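Local coordinates for probable secreted solute-binding lipoprotein (Streptomyces coelicolor, PDB 3I3V) that probably binds a small solute outside the cell and delivers it to a membrane transporter, as other bacterial extracellular solute-binding lipoproteins do, at residues C[123-135]-C[240-252]. Residues are numbered along the deposited sequence; the frame is centred on the assembly and turned at random.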
# COMPACT_ATOMS: atom_id res chain seq x y z
N ALA C 123 23.76 28.92 35.36
CA ALA C 123 24.97 28.27 35.83
C ALA C 123 26.13 29.26 35.86
O ALA C 123 25.97 30.42 35.50
CB ALA C 123 25.32 27.09 34.93
N THR C 124 27.29 28.78 36.30
CA THR C 124 28.47 29.63 36.33
C THR C 124 29.70 28.87 35.91
O THR C 124 29.89 27.71 36.29
CB THR C 124 28.76 30.19 37.73
OG1 THR C 124 27.61 30.88 38.24
CG2 THR C 124 29.94 31.15 37.66
N ASN C 125 30.50 29.52 35.08
CA ASN C 125 31.77 28.99 34.62
C ASN C 125 32.71 29.95 35.34
O ASN C 125 32.55 31.16 35.24
CB ASN C 125 31.94 29.12 33.12
CG ASN C 125 32.00 27.78 32.42
OD1 ASN C 125 30.98 27.23 32.02
ND2 ASN C 125 33.21 27.24 32.30
N TRP C 126 33.66 29.40 36.09
CA TRP C 126 34.59 30.21 36.88
C TRP C 126 36.02 29.78 36.54
O TRP C 126 36.65 29.06 37.31
CB TRP C 126 34.31 29.93 38.36
CG TRP C 126 34.78 30.93 39.36
CD1 TRP C 126 36.01 31.51 39.44
CD2 TRP C 126 34.05 31.40 40.50
NE1 TRP C 126 36.10 32.30 40.56
CE2 TRP C 126 34.90 32.24 41.23
CE3 TRP C 126 32.74 31.17 40.97
CZ2 TRP C 126 34.50 32.87 42.42
CZ3 TRP C 126 32.34 31.79 42.15
CH2 TRP C 126 33.21 32.63 42.86
N PRO C 127 36.54 30.22 35.39
CA PRO C 127 37.90 29.86 34.96
C PRO C 127 39.03 30.82 35.36
O PRO C 127 38.83 31.79 36.10
CB PRO C 127 37.75 29.76 33.46
CG PRO C 127 36.86 30.97 33.18
CD PRO C 127 35.82 30.89 34.29
N VAL C 128 40.22 30.53 34.84
CA VAL C 128 41.40 31.34 35.09
C VAL C 128 41.78 32.08 33.80
O VAL C 128 41.98 31.45 32.76
CB VAL C 128 42.61 30.48 35.52
CG1 VAL C 128 43.77 31.37 35.89
CG2 VAL C 128 42.23 29.60 36.70
N ALA C 129 41.85 33.40 33.87
CA ALA C 129 42.21 34.23 32.73
C ALA C 129 43.69 34.61 32.80
O ALA C 129 44.18 35.02 33.86
CB ALA C 129 41.33 35.49 32.72
N TYR C 130 44.38 34.47 31.67
CA TYR C 130 45.81 34.78 31.55
C TYR C 130 46.05 35.88 30.51
O TYR C 130 45.70 35.72 29.34
CB TYR C 130 46.59 33.53 31.13
CG TYR C 130 46.48 32.36 32.10
CD1 TYR C 130 47.44 32.15 33.08
CD2 TYR C 130 45.41 31.47 32.03
CE1 TYR C 130 47.35 31.08 33.96
CE2 TYR C 130 45.30 30.40 32.91
CZ TYR C 130 46.28 30.21 33.87
OH TYR C 130 46.20 29.15 34.74
N ASN C 131 46.64 36.98 30.94
CA ASN C 131 46.92 38.09 30.04
C ASN C 131 48.20 37.77 29.25
O ASN C 131 49.30 37.76 29.80
CB ASN C 131 47.07 39.39 30.86
CG ASN C 131 47.38 40.61 30.01
OD1 ASN C 131 47.10 41.74 30.40
ND2 ASN C 131 47.97 40.38 28.84
N ARG C 132 48.05 37.49 27.95
CA ARG C 132 49.19 37.15 27.09
C ARG C 132 50.18 38.27 26.88
O ARG C 132 51.39 38.06 26.93
CB ARG C 132 48.68 36.66 25.74
CG ARG C 132 48.46 35.18 25.66
CD ARG C 132 49.77 34.44 25.66
NE ARG C 132 49.59 33.01 25.46
CZ ARG C 132 50.59 32.14 25.39
NH1 ARG C 132 51.84 32.57 25.51
NH2 ARG C 132 50.34 30.85 25.20
N ALA C 133 49.67 39.47 26.62
CA ALA C 133 50.54 40.61 26.41
C ALA C 133 51.53 40.72 27.56
O ALA C 133 52.72 40.97 27.35
CB ALA C 133 49.72 41.88 26.32
N LEU C 134 51.05 40.51 28.79
CA LEU C 134 51.92 40.60 29.95
C LEU C 134 52.82 39.37 30.13
O LEU C 134 53.95 39.49 30.61
CB LEU C 134 51.09 40.85 31.22
CG LEU C 134 50.55 42.28 31.39
CD1 LEU C 134 51.67 43.23 31.75
CD2 LEU C 134 49.87 42.74 30.11
N LEU C 135 52.34 38.19 29.75
CA LEU C 135 53.15 36.99 29.86
C LEU C 135 54.29 37.09 28.84
O LEU C 135 55.39 36.58 29.08
CB LEU C 135 52.33 35.72 29.59
CG LEU C 135 51.31 35.28 30.64
CD1 LEU C 135 50.64 33.98 30.21
CD2 LEU C 135 52.00 35.10 31.99
N GLU C 240 45.91 46.15 33.85
CA GLU C 240 47.05 45.31 33.51
C GLU C 240 48.24 45.47 34.44
O GLU C 240 49.38 45.61 33.98
CB GLU C 240 47.48 45.57 32.06
CG GLU C 240 46.42 45.19 31.03
CD GLU C 240 46.89 45.42 29.61
OE1 GLU C 240 47.22 46.57 29.27
OE2 GLU C 240 46.92 44.45 28.82
N GLU C 241 47.98 45.47 35.74
CA GLU C 241 49.06 45.55 36.73
C GLU C 241 49.37 44.12 37.19
O GLU C 241 50.43 43.85 37.73
CB GLU C 241 48.64 46.43 37.91
CG GLU C 241 48.43 47.89 37.54
CD GLU C 241 49.66 48.54 36.90
OE1 GLU C 241 50.76 48.45 37.49
OE2 GLU C 241 49.52 49.14 35.81
N ALA C 242 48.42 43.22 36.96
CA ALA C 242 48.59 41.80 37.30
C ALA C 242 48.17 41.05 36.05
O ALA C 242 47.27 41.47 35.34
CB ALA C 242 47.71 41.42 38.48
N ALA C 243 48.83 39.93 35.78
CA ALA C 243 48.57 39.15 34.57
C ALA C 243 47.62 37.95 34.68
O ALA C 243 47.15 37.45 33.66
CB ALA C 243 49.89 38.69 33.98
N VAL C 244 47.35 37.48 35.89
CA VAL C 244 46.46 36.33 36.02
C VAL C 244 45.33 36.59 37.00
O VAL C 244 45.51 37.26 38.01
CB VAL C 244 47.22 35.07 36.49
CG1 VAL C 244 46.28 33.86 36.46
CG2 VAL C 244 48.43 34.82 35.61
N GLN C 245 44.16 36.05 36.69
CA GLN C 245 43.01 36.25 37.55
C GLN C 245 41.98 35.16 37.41
O GLN C 245 41.53 34.87 36.30
CB GLN C 245 42.34 37.58 37.21
CG GLN C 245 41.08 37.84 37.99
CD GLN C 245 40.28 39.00 37.43
OE1 GLN C 245 39.62 39.73 38.17
NE2 GLN C 245 40.32 39.17 36.12
N SER C 246 41.62 34.55 38.53
CA SER C 246 40.58 33.53 38.52
C SER C 246 39.28 34.28 38.84
O SER C 246 39.22 35.02 39.82
CB SER C 246 40.83 32.49 39.59
OG SER C 246 39.73 31.60 39.67
N ALA C 247 38.24 34.12 38.04
CA ALA C 247 37.02 34.84 38.34
C ALA C 247 35.81 34.34 37.57
O ALA C 247 35.96 33.77 36.50
CB ALA C 247 37.25 36.32 38.06
N MSE C 248 34.62 34.57 38.12
CA MSE C 248 33.39 34.15 37.46
C MSE C 248 33.39 34.72 36.04
O MSE C 248 33.87 35.83 35.82
CB MSE C 248 32.17 34.72 38.20
CG MSE C 248 31.94 34.18 39.60
SE MSE C 248 30.42 35.07 40.44
CE MSE C 248 29.04 34.03 39.56
N SER C 249 32.86 33.98 35.08
CA SER C 249 32.83 34.47 33.71
C SER C 249 32.08 35.81 33.67
O SER C 249 32.38 36.68 32.86
CB SER C 249 32.16 33.45 32.78
OG SER C 249 30.83 33.18 33.17
N SER C 250 31.11 35.98 34.58
CA SER C 250 30.34 37.22 34.64
C SER C 250 31.23 38.42 34.94
O SER C 250 30.91 39.55 34.54
CB SER C 250 29.24 37.13 35.71
OG SER C 250 28.25 36.20 35.33
N ALA C 251 32.32 38.20 35.66
CA ALA C 251 33.25 39.28 35.97
C ALA C 251 34.17 39.47 34.76
O ALA C 251 34.53 40.59 34.41
CB ALA C 251 34.05 38.96 37.21
N LEU C 252 34.54 38.35 34.13
CA LEU C 252 35.40 38.37 32.95
C LEU C 252 34.71 39.09 31.80
O LEU C 252 35.37 39.62 30.89
CB LEU C 252 35.73 36.94 32.53
CG LEU C 252 37.01 36.27 33.06
CD1 LEU C 252 37.64 37.12 34.14
CD2 LEU C 252 36.67 34.89 33.56
O HOH W 1 39.02 29.32 38.62
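Trp126 lays one face of its indole against Ala247 C and selenomethionine Met248, the N-cap of helix 249-252. Followed outward from CB, the Met248 chain first brings CG over the six-membered ring, 3.4 Å from the Trp126 centroid; its SE then lies obliquely to the same ring, 4.6 Å from the centroid, a Met-aromatic contact. The bend at chi3 (80°) turns CE off the ring to the methyl CG2 of Thr124, at 3.6 Å. An unbranched chain can lie along the flat indole and then bend to reach that methyl. With the indole cut back to an alanine, Met248 CG is likely to face a gap and its chain to be free to swing. Beyond Pro127, strands 128-131 and 244-246 run antiparallel in the central sheet of one lobe of the periplasmic-binding-protein fold. Ala129 and Gln245 form the hydrogen-bonded pair, with Ala129 N to Gln245 O at 2.9 Å. On the other face Val128 CG1 meets Val244 CG1 at 3.6 Å, while Val244 CG2 approaches Tyr130 CD1 obliquely. Proline has no N-H to donate, so Pro127 joins the sheet bonding through its carbonyl O, which accepts from Ala247 N nearly head-on (177° at O). At the far end small Ala243 lets Leu134 CB close to 3.7 Å from its CB, and Glu240 OE2 is held by His262.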